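Local coordinates for protein bifunctional cytochrome P450/NADPH--P450 reductase (PDB 7F3H) that probably hydroxylates organic substrates such as fatty acids at a heme iron, as the monooxygenase part of a self-sufficient cytochrome P450 fused to its NADPH-dependent reductase, at residues Gly268-Ser273 and Thr443-Asp448; Thr149-Asp154 and Gly274-Thr279; Leu280-Arg285 and Arg327-Ile332; Arg320-Ala325 and Glu414-Leu419. All blocks are in the same frame, centred on the assembly; numbering follows the deposited sequence.

Contact 1: residues Gly268-Ser273 and Thr443-Asp448; sequences GHETTS and TIKPED. With HEM (protoporphyrin IX containing Fe), chain E.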
# COMPACT_ATOMS: atom_id res chain seq x y z
N GLY A 268 3.59 -5.21 0.12
CA GLY A 268 4.46 -4.19 0.62
C GLY A 268 5.08 -3.30 -0.44
O GLY A 268 5.45 -2.17 -0.11
N HIS A 269 5.19 -3.73 -1.70
CA HIS A 269 6.06 -2.86 -2.48
C HIS A 269 5.29 -1.74 -3.18
O HIS A 269 5.74 -0.59 -3.15
CB HIS A 269 6.95 -3.64 -3.46
CG HIS A 269 6.31 -3.97 -4.77
ND1 HIS A 269 5.44 -5.03 -4.93
CD2 HIS A 269 6.47 -3.40 -5.99
CE1 HIS A 269 5.07 -5.09 -6.21
NE2 HIS A 269 5.68 -4.11 -6.86
N GLU A 270 4.15 -2.03 -3.83
CA GLU A 270 3.50 -0.97 -4.58
C GLU A 270 2.64 -0.06 -3.69
O GLU A 270 2.50 1.12 -4.02
CB GLU A 270 2.65 -1.56 -5.70
CG GLU A 270 3.40 -1.58 -7.03
CD GLU A 270 2.55 -2.03 -8.20
OE1 GLU A 270 2.80 -1.52 -9.32
OE2 GLU A 270 1.64 -2.89 -8.01
N THR A 271 2.20 -0.53 -2.52
CA THR A 271 1.61 0.38 -1.55
C THR A 271 2.63 1.43 -1.10
O THR A 271 2.38 2.63 -1.17
CB THR A 271 1.10 -0.39 -0.32
OG1 THR A 271 2.10 -1.33 0.10
CG2 THR A 271 -0.19 -1.09 -0.62
N THR A 272 3.79 0.97 -0.63
CA THR A 272 4.83 1.85 -0.10
C THR A 272 5.47 2.70 -1.18
O THR A 272 5.66 3.91 -0.98
CB THR A 272 5.86 0.99 0.60
OG1 THR A 272 5.14 0.07 1.44
CG2 THR A 272 6.83 1.84 1.41
N SER A 273 5.81 2.11 -2.34
CA SER A 273 6.37 2.94 -3.40
C SER A 273 5.33 3.95 -3.88
O SER A 273 5.68 5.09 -4.19
CB SER A 273 6.89 2.08 -4.57
OG SER A 273 5.82 1.44 -5.23
N THR A 443 -3.09 -1.45 -6.46
CA THR A 443 -2.80 -0.16 -5.84
C THR A 443 -3.00 0.95 -6.87
O THR A 443 -3.32 0.70 -8.03
CB THR A 443 -1.38 -0.13 -5.29
OG1 THR A 443 -0.50 -0.65 -6.29
CG2 THR A 443 -1.25 -1.01 -4.03
N ILE A 444 -2.88 2.20 -6.42
CA ILE A 444 -2.85 3.37 -7.28
C ILE A 444 -1.49 4.01 -7.19
O ILE A 444 -0.75 3.85 -6.22
CB ILE A 444 -3.94 4.43 -7.01
CG1 ILE A 444 -3.92 4.82 -5.54
CG2 ILE A 444 -5.27 4.00 -7.56
CD1 ILE A 444 -4.82 5.98 -5.21
N LYS A 445 -1.15 4.71 -8.25
CA LYS A 445 0.25 5.06 -8.33
C LYS A 445 0.45 6.15 -9.38
O LYS A 445 -0.26 6.12 -10.40
CB LYS A 445 0.93 3.70 -8.57
CG LYS A 445 0.46 2.91 -9.87
CD LYS A 445 0.94 1.47 -9.72
CE LYS A 445 0.78 0.90 -11.09
NZ LYS A 445 -0.63 0.84 -11.61
N PRO A 446 1.33 7.14 -9.16
CA PRO A 446 1.60 8.11 -10.23
C PRO A 446 2.45 7.48 -11.32
O PRO A 446 3.37 6.71 -11.03
CB PRO A 446 2.33 9.27 -9.53
CG PRO A 446 2.64 8.86 -8.20
CD PRO A 446 1.96 7.54 -7.88
N GLU A 447 2.05 7.69 -12.57
CA GLU A 447 2.68 7.05 -13.71
C GLU A 447 3.39 8.12 -14.54
O GLU A 447 2.93 9.26 -14.60
CB GLU A 447 1.62 6.31 -14.53
CG GLU A 447 2.12 5.12 -15.31
CD GLU A 447 1.01 4.48 -16.10
OE1 GLU A 447 -0.02 5.16 -16.31
OE2 GLU A 447 1.10 3.27 -16.42
N ASP A 448 4.52 7.76 -15.16
CA ASP A 448 5.24 8.65 -16.07
C ASP A 448 5.65 9.95 -15.38
O ASP A 448 5.72 11.02 -16.01
CB ASP A 448 4.41 8.95 -17.33
CG ASP A 448 3.85 7.69 -17.96
OD1 ASP A 448 4.60 6.70 -18.07
OD2 ASP A 448 2.64 7.70 -18.32
CHA HEM E . -3.04 -5.24 4.78
CHB HEM E . 1.76 -6.05 4.70
CHC HEM E . 2.49 -1.42 3.37
CHD HEM E . -2.30 -0.71 3.17
C1A HEM E . -1.81 -5.85 4.88
C2A HEM E . -1.59 -7.25 5.19
C3A HEM E . -0.27 -7.49 5.21
C4A HEM E . 0.39 -6.25 4.83
CMA HEM E . 0.42 -8.84 5.51
CAA HEM E . -2.72 -8.23 5.55
CBA HEM E . -2.86 -8.22 7.08
CGA HEM E . -3.90 -9.23 7.57
O1A HEM E . -3.56 -9.95 8.55
O2A HEM E . -5.01 -9.42 6.99
C1B HEM E . 2.39 -4.87 4.38
C2B HEM E . 3.83 -4.64 4.31
C3B HEM E . 4.01 -3.35 3.99
C4B HEM E . 2.71 -2.74 3.77
CMB HEM E . 4.89 -5.71 4.65
CAB HEM E . 5.31 -2.55 3.71
CBB HEM E . 6.53 -3.08 3.64
C1C HEM E . 1.26 -0.81 3.18
C2C HEM E . 1.01 0.59 2.82
C3C HEM E . -0.33 0.72 2.77
C4C HEM E . -0.95 -0.53 3.11
CMC HEM E . 2.10 1.66 2.53
CAC HEM E . -1.22 1.91 2.46
CBC HEM E . -0.73 3.11 2.20
C1D HEM E . -2.92 -1.87 3.58
C2D HEM E . -4.36 -2.11 3.62
C3D HEM E . -4.54 -3.35 4.07
C4D HEM E . -3.25 -3.96 4.31
CMD HEM E . -5.49 -1.11 3.25
CAD HEM E . -5.89 -4.00 4.27
CBD HEM E . -6.19 -4.61 2.92
CGD HEM E . -7.57 -5.18 2.88
O1D HEM E . -7.76 -6.01 1.96
O2D HEM E . -8.44 -4.82 3.74
NA HEM E . -0.58 -5.29 4.63
NB HEM E . 1.74 -3.70 4.06
NC HEM E . 0.04 -1.46 3.33
ND HEM E . -2.28 -3.02 4.01
FE HEM E . -0.32 -3.32 4.12

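Contact 2: residues Thr149-Asp154 and Gly274-Thr279; sequences TRLTLD and GLLAFT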
# COMPACT_ATOMS: atom_id res chain seq x y z
N THR A 149 9.82 1.67 -6.47
CA THR A 149 9.61 0.22 -6.51
C THR A 149 10.89 -0.56 -6.28
O THR A 149 10.89 -1.56 -5.55
CB THR A 149 8.96 -0.20 -7.82
OG1 THR A 149 7.61 0.27 -7.86
CG2 THR A 149 9.15 -1.68 -8.15
N ARG A 150 11.99 -0.13 -6.90
CA ARG A 150 13.28 -0.71 -6.54
C ARG A 150 13.53 -0.60 -5.03
O ARG A 150 13.84 -1.60 -4.36
CB ARG A 150 14.39 -0.03 -7.31
CG ARG A 150 14.35 -0.27 -8.80
CD ARG A 150 15.60 0.28 -9.44
NE ARG A 150 15.84 -0.41 -10.70
CZ ARG A 150 15.50 0.10 -11.87
NH1 ARG A 150 14.92 1.29 -11.91
NH2 ARG A 150 15.74 -0.55 -13.00
N LEU A 151 13.40 0.62 -4.48
CA LEU A 151 13.64 0.85 -3.06
C LEU A 151 12.86 -0.15 -2.21
O LEU A 151 13.44 -0.89 -1.42
CB LEU A 151 13.27 2.28 -2.66
CG LEU A 151 13.26 2.61 -1.15
CD1 LEU A 151 14.68 2.67 -0.57
CD2 LEU A 151 12.54 3.94 -0.89
N THR A 152 11.54 -0.20 -2.41
CA THR A 152 10.68 -0.97 -1.52
C THR A 152 10.85 -2.48 -1.74
O THR A 152 10.89 -3.23 -0.77
CB THR A 152 9.23 -0.52 -1.68
OG1 THR A 152 8.83 -0.63 -3.06
CG2 THR A 152 9.07 0.92 -1.22
N LEU A 153 10.99 -2.93 -2.99
CA LEU A 153 11.27 -4.35 -3.21
C LEU A 153 12.56 -4.77 -2.53
O LEU A 153 12.59 -5.77 -1.81
CB LEU A 153 11.33 -4.64 -4.70
CG LEU A 153 10.00 -4.88 -5.40
CD1 LEU A 153 10.23 -5.12 -6.92
CD2 LEU A 153 9.21 -6.03 -4.74
N ASP A 154 13.65 -4.04 -2.74
CA ASP A 154 14.90 -4.42 -2.10
C ASP A 154 14.79 -4.39 -0.58
O ASP A 154 15.31 -5.27 0.11
CB ASP A 154 16.03 -3.51 -2.56
CG ASP A 154 16.62 -3.98 -3.85
OD1 ASP A 154 15.92 -4.73 -4.55
OD2 ASP A 154 17.76 -3.58 -4.18
N GLY A 274 4.05 3.55 -3.96
CA GLY A 274 3.01 4.50 -4.26
C GLY A 274 2.98 5.66 -3.29
O GLY A 274 2.93 6.83 -3.70
N LEU A 275 2.98 5.36 -1.98
CA LEU A 275 2.97 6.41 -0.98
C LEU A 275 4.13 7.37 -1.23
O LEU A 275 3.96 8.60 -1.15
CB LEU A 275 3.02 5.82 0.44
CG LEU A 275 3.31 6.81 1.58
CD1 LEU A 275 2.42 8.04 1.50
CD2 LEU A 275 3.20 6.17 3.00
N LEU A 276 5.31 6.82 -1.54
CA LEU A 276 6.51 7.64 -1.69
C LEU A 276 6.46 8.51 -2.94
O LEU A 276 6.78 9.71 -2.89
CB LEU A 276 7.73 6.74 -1.70
CG LEU A 276 8.22 6.44 -0.28
CD1 LEU A 276 9.20 5.29 -0.36
CD2 LEU A 276 8.88 7.67 0.28
N ALA A 277 6.02 7.94 -4.06
CA ALA A 277 5.86 8.71 -5.29
C ALA A 277 4.82 9.81 -5.13
O ALA A 277 5.03 10.95 -5.55
CB ALA A 277 5.47 7.78 -6.43
N PHE A 278 3.69 9.48 -4.51
CA PHE A 278 2.66 10.50 -4.30
C PHE A 278 3.19 11.61 -3.40
O PHE A 278 2.87 12.78 -3.61
CB PHE A 278 1.39 9.88 -3.70
CG PHE A 278 0.42 9.34 -4.74
CD1 PHE A 278 -0.10 10.17 -5.72
CD2 PHE A 278 0.05 8.00 -4.74
CE1 PHE A 278 -0.98 9.68 -6.68
CE2 PHE A 278 -0.83 7.50 -5.71
CZ PHE A 278 -1.34 8.35 -6.68
N THR A 279 4.01 11.26 -2.41
CA THR A 279 4.55 12.29 -1.52
C THR A 279 5.49 13.22 -2.26
O THR A 279 5.43 14.45 -2.07
CB THR A 279 5.24 11.62 -0.34
OG1 THR A 279 4.27 10.85 0.39
CG2 THR A 279 5.87 12.67 0.58

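Contact 3: residues Leu280-Arg285 and Arg327-Ile332; sequences LYLLLR and RFWSTI. With HEM (protoporphyrin IX containing Fe), chain E.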
# COMPACT_ATOMS: atom_id res chain seq x y z
N LEU A 280 6.39 12.68 -3.07
CA LEU A 280 7.25 13.57 -3.85
C LEU A 280 6.41 14.45 -4.77
O LEU A 280 6.69 15.65 -4.91
CB LEU A 280 8.29 12.78 -4.62
CG LEU A 280 9.31 12.08 -3.74
CD1 LEU A 280 10.11 11.14 -4.63
CD2 LEU A 280 10.24 13.08 -3.11
N TYR A 281 5.36 13.89 -5.39
CA TYR A 281 4.43 14.70 -6.18
C TYR A 281 3.83 15.84 -5.35
O TYR A 281 3.77 17.00 -5.80
CB TYR A 281 3.30 13.84 -6.75
CG TYR A 281 2.20 14.66 -7.38
CD1 TYR A 281 2.38 15.27 -8.62
CD2 TYR A 281 0.99 14.85 -6.72
CE1 TYR A 281 1.37 16.04 -9.19
CE2 TYR A 281 -0.03 15.62 -7.28
CZ TYR A 281 0.17 16.21 -8.51
OH TYR A 281 -0.82 16.97 -9.09
N LEU A 282 3.28 15.50 -4.17
CA LEU A 282 2.60 16.48 -3.32
C LEU A 282 3.55 17.56 -2.84
O LEU A 282 3.18 18.73 -2.73
CB LEU A 282 1.95 15.79 -2.12
CG LEU A 282 0.77 14.93 -2.55
CD1 LEU A 282 0.25 14.08 -1.40
CD2 LEU A 282 -0.36 15.81 -3.20
N LEU A 283 4.80 17.17 -2.55
CA LEU A 283 5.79 18.15 -2.14
C LEU A 283 6.14 19.07 -3.30
O LEU A 283 6.28 20.28 -3.10
CB LEU A 283 7.03 17.41 -1.61
CG LEU A 283 6.84 16.64 -0.28
CD1 LEU A 283 8.13 15.88 0.10
CD2 LEU A 283 6.46 17.60 0.82
N LEU A 284 6.24 18.54 -4.53
CA LEU A 284 6.43 19.41 -5.68
C LEU A 284 5.25 20.36 -5.87
O LEU A 284 5.40 21.42 -6.48
CB LEU A 284 6.68 18.61 -6.95
CG LEU A 284 8.06 17.96 -7.13
CD1 LEU A 284 8.19 17.43 -8.55
CD2 LEU A 284 9.21 18.88 -6.79
N ARG A 285 4.04 19.94 -5.49
CA ARG A 285 2.88 20.81 -5.69
C ARG A 285 2.58 21.75 -4.51
O ARG A 285 1.84 22.73 -4.68
CB ARG A 285 1.66 19.96 -6.04
CG ARG A 285 1.88 19.24 -7.41
CD ARG A 285 2.13 20.27 -8.46
NE ARG A 285 2.43 19.67 -9.76
CZ ARG A 285 3.60 19.77 -10.40
NH1 ARG A 285 4.61 20.45 -9.87
NH2 ARG A 285 3.76 19.16 -11.57
N ARG A 327 -3.82 10.72 3.29
CA ARG A 327 -5.20 11.19 3.20
C ARG A 327 -5.58 11.57 1.76
O ARG A 327 -6.66 11.22 1.30
CB ARG A 327 -5.47 12.35 4.16
CG ARG A 327 -6.96 12.66 4.31
CD ARG A 327 -7.20 13.80 5.28
NE ARG A 327 -6.78 15.07 4.70
CZ ARG A 327 -7.52 15.80 3.87
NH1 ARG A 327 -8.72 15.37 3.51
NH2 ARG A 327 -7.03 16.93 3.37
N PHE A 328 -4.71 12.30 1.04
CA PHE A 328 -4.99 12.60 -0.37
C PHE A 328 -4.96 11.37 -1.27
O PHE A 328 -5.77 11.28 -2.20
CB PHE A 328 -4.01 13.61 -1.01
CG PHE A 328 -4.34 15.05 -0.79
CD1 PHE A 328 -5.42 15.43 -0.02
CD2 PHE A 328 -3.73 16.00 -1.59
CE1 PHE A 328 -5.75 16.77 0.13
CE2 PHE A 328 -4.06 17.35 -1.49
CZ PHE A 328 -5.09 17.74 -0.61
N TRP A 329 -3.99 10.47 -1.09
CA TRP A 329 -3.67 9.46 -2.12
C TRP A 329 -3.31 8.11 -1.48
O TRP A 329 -2.25 7.53 -1.72
CB TRP A 329 -2.56 9.96 -3.05
CG TRP A 329 -3.00 11.08 -3.96
CD1 TRP A 329 -2.62 12.39 -3.92
CD2 TRP A 329 -3.94 10.96 -5.05
NE1 TRP A 329 -3.26 13.11 -4.93
CE2 TRP A 329 -4.09 12.25 -5.61
CE3 TRP A 329 -4.65 9.89 -5.60
CZ2 TRP A 329 -4.92 12.49 -6.70
CZ3 TRP A 329 -5.48 10.13 -6.68
CH2 TRP A 329 -5.61 11.42 -7.22
N SER A 330 -4.20 7.61 -0.63
CA SER A 330 -4.09 6.27 -0.06
C SER A 330 -4.03 5.21 -1.17
O SER A 330 -4.92 5.13 -2.03
CB SER A 330 -5.28 6.06 0.88
OG SER A 330 -5.15 4.93 1.70
N THR A 331 -2.99 4.37 -1.12
CA THR A 331 -2.65 3.59 -2.30
C THR A 331 -3.43 2.29 -2.44
O THR A 331 -3.46 1.72 -3.53
CB THR A 331 -1.13 3.31 -2.34
OG1 THR A 331 -0.71 2.65 -1.14
CG2 THR A 331 -0.35 4.63 -2.48
N ILE A 332 -4.08 1.80 -1.38
CA ILE A 332 -5.14 0.81 -1.62
C ILE A 332 -6.46 1.50 -1.37
O ILE A 332 -6.91 1.61 -0.22
CB ILE A 332 -5.03 -0.46 -0.76
CG1 ILE A 332 -3.68 -1.18 -0.94
CG2 ILE A 332 -6.15 -1.40 -1.17
CD1 ILE A 332 -3.50 -2.43 -0.00
CHA HEM E . -3.04 -5.24 4.78
CHB HEM E . 1.76 -6.05 4.70
CHC HEM E . 2.49 -1.42 3.37
CHD HEM E . -2.30 -0.71 3.17
C1A HEM E . -1.81 -5.85 4.88
C2A HEM E . -1.59 -7.25 5.19
C3A HEM E . -0.27 -7.49 5.21
C4A HEM E . 0.39 -6.25 4.83
CMA HEM E . 0.42 -8.84 5.51
CAA HEM E . -2.72 -8.23 5.55
CBA HEM E . -2.86 -8.22 7.08
CGA HEM E . -3.90 -9.23 7.57
O1A HEM E . -3.56 -9.95 8.55
O2A HEM E . -5.01 -9.42 6.99
C1B HEM E . 2.39 -4.87 4.38
C2B HEM E . 3.83 -4.64 4.31
C3B HEM E . 4.01 -3.35 3.99
C4B HEM E . 2.71 -2.74 3.77
CMB HEM E . 4.89 -5.71 4.65
CAB HEM E . 5.31 -2.55 3.71
CBB HEM E . 6.53 -3.08 3.64
C1C HEM E . 1.26 -0.81 3.18
C2C HEM E . 1.01 0.59 2.82
C3C HEM E . -0.33 0.72 2.77
C4C HEM E . -0.95 -0.53 3.11
CMC HEM E . 2.10 1.66 2.53
CAC HEM E . -1.22 1.91 2.46
CBC HEM E . -0.73 3.11 2.20
C1D HEM E . -2.92 -1.87 3.58
C2D HEM E . -4.36 -2.11 3.62
C3D HEM E . -4.54 -3.35 4.07
C4D HEM E . -3.25 -3.96 4.31
CMD HEM E . -5.49 -1.11 3.25
CAD HEM E . -5.89 -4.00 4.27
CBD HEM E . -6.19 -4.61 2.92
CGD HEM E . -7.57 -5.18 2.88
O1D HEM E . -7.76 -6.01 1.96
O2D HEM E . -8.44 -4.82 3.74
NA HEM E . -0.58 -5.29 4.63
NB HEM E . 1.74 -3.70 4.06
NC HEM E . 0.04 -1.46 3.33
ND HEM E . -2.28 -3.02 4.01
FE HEM E . -0.32 -3.32 4.12

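Contact 4: residues Arg320-Ala325 and Glu414-Leu419; sequences RILDEA and EAKLAL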
# COMPACT_ATOMS: atom_id res chain seq x y z
N ARG A 320 4.15 13.86 9.48
CA ARG A 320 2.83 14.45 9.24
C ARG A 320 2.58 14.64 7.75
O ARG A 320 1.44 14.46 7.28
CB ARG A 320 2.73 15.75 10.01
CG ARG A 320 2.58 15.53 11.52
CD ARG A 320 2.28 16.84 12.25
NE ARG A 320 3.45 17.71 12.34
CZ ARG A 320 3.53 18.96 11.88
NH1 ARG A 320 2.48 19.53 11.26
NH2 ARG A 320 4.65 19.66 12.05
N ILE A 321 3.63 14.92 6.99
CA ILE A 321 3.53 14.91 5.53
C ILE A 321 2.99 13.59 5.05
O ILE A 321 2.10 13.55 4.19
CB ILE A 321 4.91 15.17 4.89
CG1 ILE A 321 5.29 16.65 4.98
CG2 ILE A 321 4.91 14.69 3.44
CD1 ILE A 321 6.74 16.87 4.69
N LEU A 322 3.55 12.49 5.56
CA LEU A 322 3.13 11.17 5.09
C LEU A 322 1.68 10.89 5.46
O LEU A 322 0.91 10.38 4.63
CB LEU A 322 4.07 10.08 5.63
CG LEU A 322 5.46 9.96 4.97
CD1 LEU A 322 6.33 8.91 5.68
CD2 LEU A 322 5.36 9.60 3.49
N ASP A 323 1.28 11.25 6.69
CA ASP A 323 -0.10 11.08 7.13
C ASP A 323 -1.07 11.79 6.17
O ASP A 323 -2.05 11.19 5.69
CB ASP A 323 -0.28 11.62 8.55
CG ASP A 323 0.40 10.75 9.63
OD1 ASP A 323 0.63 9.54 9.41
OD2 ASP A 323 0.70 11.29 10.72
N GLU A 324 -0.77 13.06 5.83
CA GLU A 324 -1.63 13.81 4.92
C GLU A 324 -1.53 13.31 3.47
O GLU A 324 -2.53 13.33 2.73
CB GLU A 324 -1.30 15.31 5.03
CG GLU A 324 -2.16 16.30 4.21
CD GLU A 324 -3.64 16.42 4.62
OE1 GLU A 324 -4.15 15.55 5.38
OE2 GLU A 324 -4.29 17.39 4.16
N ALA A 325 -0.35 12.84 3.04
CA ALA A 325 -0.27 12.27 1.69
C ALA A 325 -1.17 11.05 1.58
O ALA A 325 -1.92 10.91 0.61
CB ALA A 325 1.17 11.92 1.33
N GLU A 414 10.07 3.12 6.57
CA GLU A 414 10.89 3.03 5.38
C GLU A 414 10.81 4.39 4.67
O GLU A 414 11.82 4.96 4.24
CB GLU A 414 10.29 2.08 4.36
CG GLU A 414 11.38 1.32 3.64
CD GLU A 414 11.01 0.68 2.30
OE1 GLU A 414 10.18 1.24 1.55
OE2 GLU A 414 10.80 -0.61 2.39
N ALA A 415 9.57 4.90 4.54
CA ALA A 415 9.27 6.15 3.83
C ALA A 415 9.83 7.38 4.53
O ALA A 415 10.41 8.27 3.89
CB ALA A 415 7.75 6.28 3.70
N LYS A 416 9.65 7.47 5.86
CA LYS A 416 10.31 8.53 6.61
C LYS A 416 11.80 8.58 6.28
O LYS A 416 12.33 9.64 5.95
CB LYS A 416 10.09 8.32 8.11
CG LYS A 416 8.68 8.53 8.58
CD LYS A 416 8.58 8.22 10.05
CE LYS A 416 7.16 7.80 10.41
NZ LYS A 416 6.82 7.85 11.86
N LEU A 417 12.47 7.42 6.33
CA LEU A 417 13.93 7.37 6.14
C LEU A 417 14.33 7.75 4.72
O LEU A 417 15.31 8.47 4.51
CB LEU A 417 14.44 5.97 6.45
CG LEU A 417 15.91 5.74 6.13
CD1 LEU A 417 16.81 6.70 6.89
CD2 LEU A 417 16.25 4.31 6.46
N ALA A 418 13.63 7.19 3.73
CA ALA A 418 13.91 7.52 2.34
C ALA A 418 13.81 9.02 2.13
O ALA A 418 14.69 9.63 1.53
CB ALA A 418 12.94 6.77 1.42
N LEU A 419 12.72 9.62 2.63
CA LEU A 419 12.50 11.05 2.43
C LEU A 419 13.59 11.87 3.11
O LEU A 419 14.12 12.82 2.53
CB LEU A 419 11.11 11.42 2.95
CG LEU A 419 9.96 11.18 1.96
CD1 LEU A 419 8.53 11.21 2.57
CD2 LEU A 419 10.07 12.19 0.82

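Contact 1: residues Gly268-Ser273 and Thr443-Asp448
E270 faces T443 and K445 across this contact, with carbon of one partner mostly meeting oxygen of the other. Its CB lies 3.3 Å from OG1 of T443. The glutamate chain runs extended beyond CG, which carries its carboxylate past the threonine and over the K445 stem, where OE1 comes within 3.5 Å of CD. The charges themselves do not pair: OE1 stays 4.8 Å from K445 NZ, and NZ makes a weak bond to K439 O. Cut back to alanine, this position is likely to leave the K445 methylenes uncovered and its ammonium without the nearby opposite charge. One residue on, the methyls T271 CG2 and T443 CG2 meet at 3.6 Å. The GHETT sequence matches the oxygen-binding motif at the kink of the long central P450 helix, here 254-285, where the backbone N atoms of E270 and T271 lack the usual bonds to the preceding turn. T271 OG1 instead bonds to A267 O and lies 3.2 Å from heme C1C. Beyond this shell, T272 OG1 donates to G268 O at 2.7 Å, and H269 O receives both N and OG of S273 from opposite faces of its plane. E270 CB covers one face of the H269 ring.

Contact 2: residues Thr149-Asp154 and Gly274-Thr279
A small, wholly apolar and buried helix-to-helix contact brings L151 of helix 144-161 against L276 of helix 254-285, close to the heme. Methyl CD2 of L151 reaches methyl CD1 of L276 at 3.6 Å, and the two side chains meet at about a right angle. L151 reaches across because its chi1 of 171° turns CG away from the backbone N, beside the carbonyl carbon. The same L276 methyl has a second, looser neighbour in T152, whose CG2 stands 4.5 Å away.

T152 shows how one threonine can serve two purposes: its methyl joins the apolar seam, while its hydroxyl has M148 O, one turn back in its own helix, as its strongest partner and also lies within hydrogen-bonding range of H269 O in helix 254-285, the one proton being shared or alternating between them. The hydroxyl can thus add a polar link between the same two helices just beside the leucine pair. Further along, T279 OG1 donates to L275 O at 2.7 Å. That carbonyl also accepts T279 N, the two donors coming from opposite faces of its plane, so a buried hydroxyl is satisfied within its own helix.

Helix 408-425 packs on both partners, A418 against L151 and A415 against L276. Such packing is characteristic of the cytochrome P450 core, where these three helices belong to the conserved four-helix bundle beside the heme.

Contact 3: residues Leu280-Arg285 and Arg327-Ile332
L282 sets its CD2 methyl against two aromatic rings that follow each other in sequence. It meets F328 at CD2, 3.7 Å away, and W329 at CD1, 4.2 Å away. In both cases the methyl sits at the ring edge, near the plane, and not over a face. The second methyl of L282, CD1, is also 4.2 Å from W329 CD1, so both branches of the leucine fork border the five-membered ring of the indole. With CG beside its backbone N and anti to the carbonyl carbon (chi1 -69°), L282 carries this fork across to the rings, and F328 and W329 place their own CG atoms in the same way to meet it.

Each ring has further aromatic or charged partners. F328 has an edge-to-face partner in F377 and a cation-pi partner in R366, whereas W329 stacks on F278 of the neighbouring helix 254-285. The two aromatic residues follow directly on the ExxR motif of the P450 K helix, 317-329: R327 NE makes the motif's salt bridge with E324 OE1.

From there the chain turns toward the heme. T331 brings OG1 to 3.4 Å from heme CBC, and the same hydroxyl bonds to T271 O on the kinked helix. I332 follows, its CD1 lying 3.7 Å from heme C1D. Within segment 280-285, R285 CG lies over one face of the Y281 ring, offset toward the rim, while the guanidinium of R285 continues to a salt bridge with D430.

Contact 4: residues Arg320-Ala325 and Glu414-Leu419
L322 spreads its two methyls over one turn of helix 414-419. CD1 settles between A415 and K416, 3.6 Å from A415 CB and equally near the backbone N of K416, while the start of the lysine chain, CG, borders the same methyl at 3.8 Å. CD2 also lies near A415 CB and meets L419 CD1 tip to tip at 3.7 Å. The fork is placed by a chi1 of -76°, with CG beside the backbone N. A leucine thus bridges residues one turn apart, and the short A415 side chain is consistent with this close approach. A serine in its place, lacking both methyls, would probably open a gap over A415 and leave L419 CD1 without its partner.

The two helical segments cross at 120°, their axes approaching to 10.7 Å. K416 extends beyond CG, and K416 NZ stays 6.9 Å from D323 OD1; D323 has its salt bridge with R387 instead. On another side of helix 317-329, E324 OE2 pairs with R381.

This joins the P450 K helix to the L helix. Helix 254-285 touches both neighbours here, T279 packing on L322 and A325 as well as on L419, while helix 287-300 covers I321 and helix 144-161 meets the L helix at E414.

Overall arrangement
From the N terminus, contact 2 opens first, at 149-154, and closes at 274-279. Contact 1 opens just before that closure, at 268-273, so the two cross on the long helix 254-285. Its last turns open contact 3 at 280-285. Contact 4 then starts at 320-325, before contact 3 closes at 327-332, and ends at 414-419, so this pair crosses as well. Contact 1 closes last, at 443-448, and its loop encloses both. Three contacts share helix 254-285, linking it to helix 144-161, to the end of helix 317-329 and to the hairpin strand 444-446; contact 4 ties helix 317-329 to helix 408-425. Contacts 1 and 3 both reach the heme.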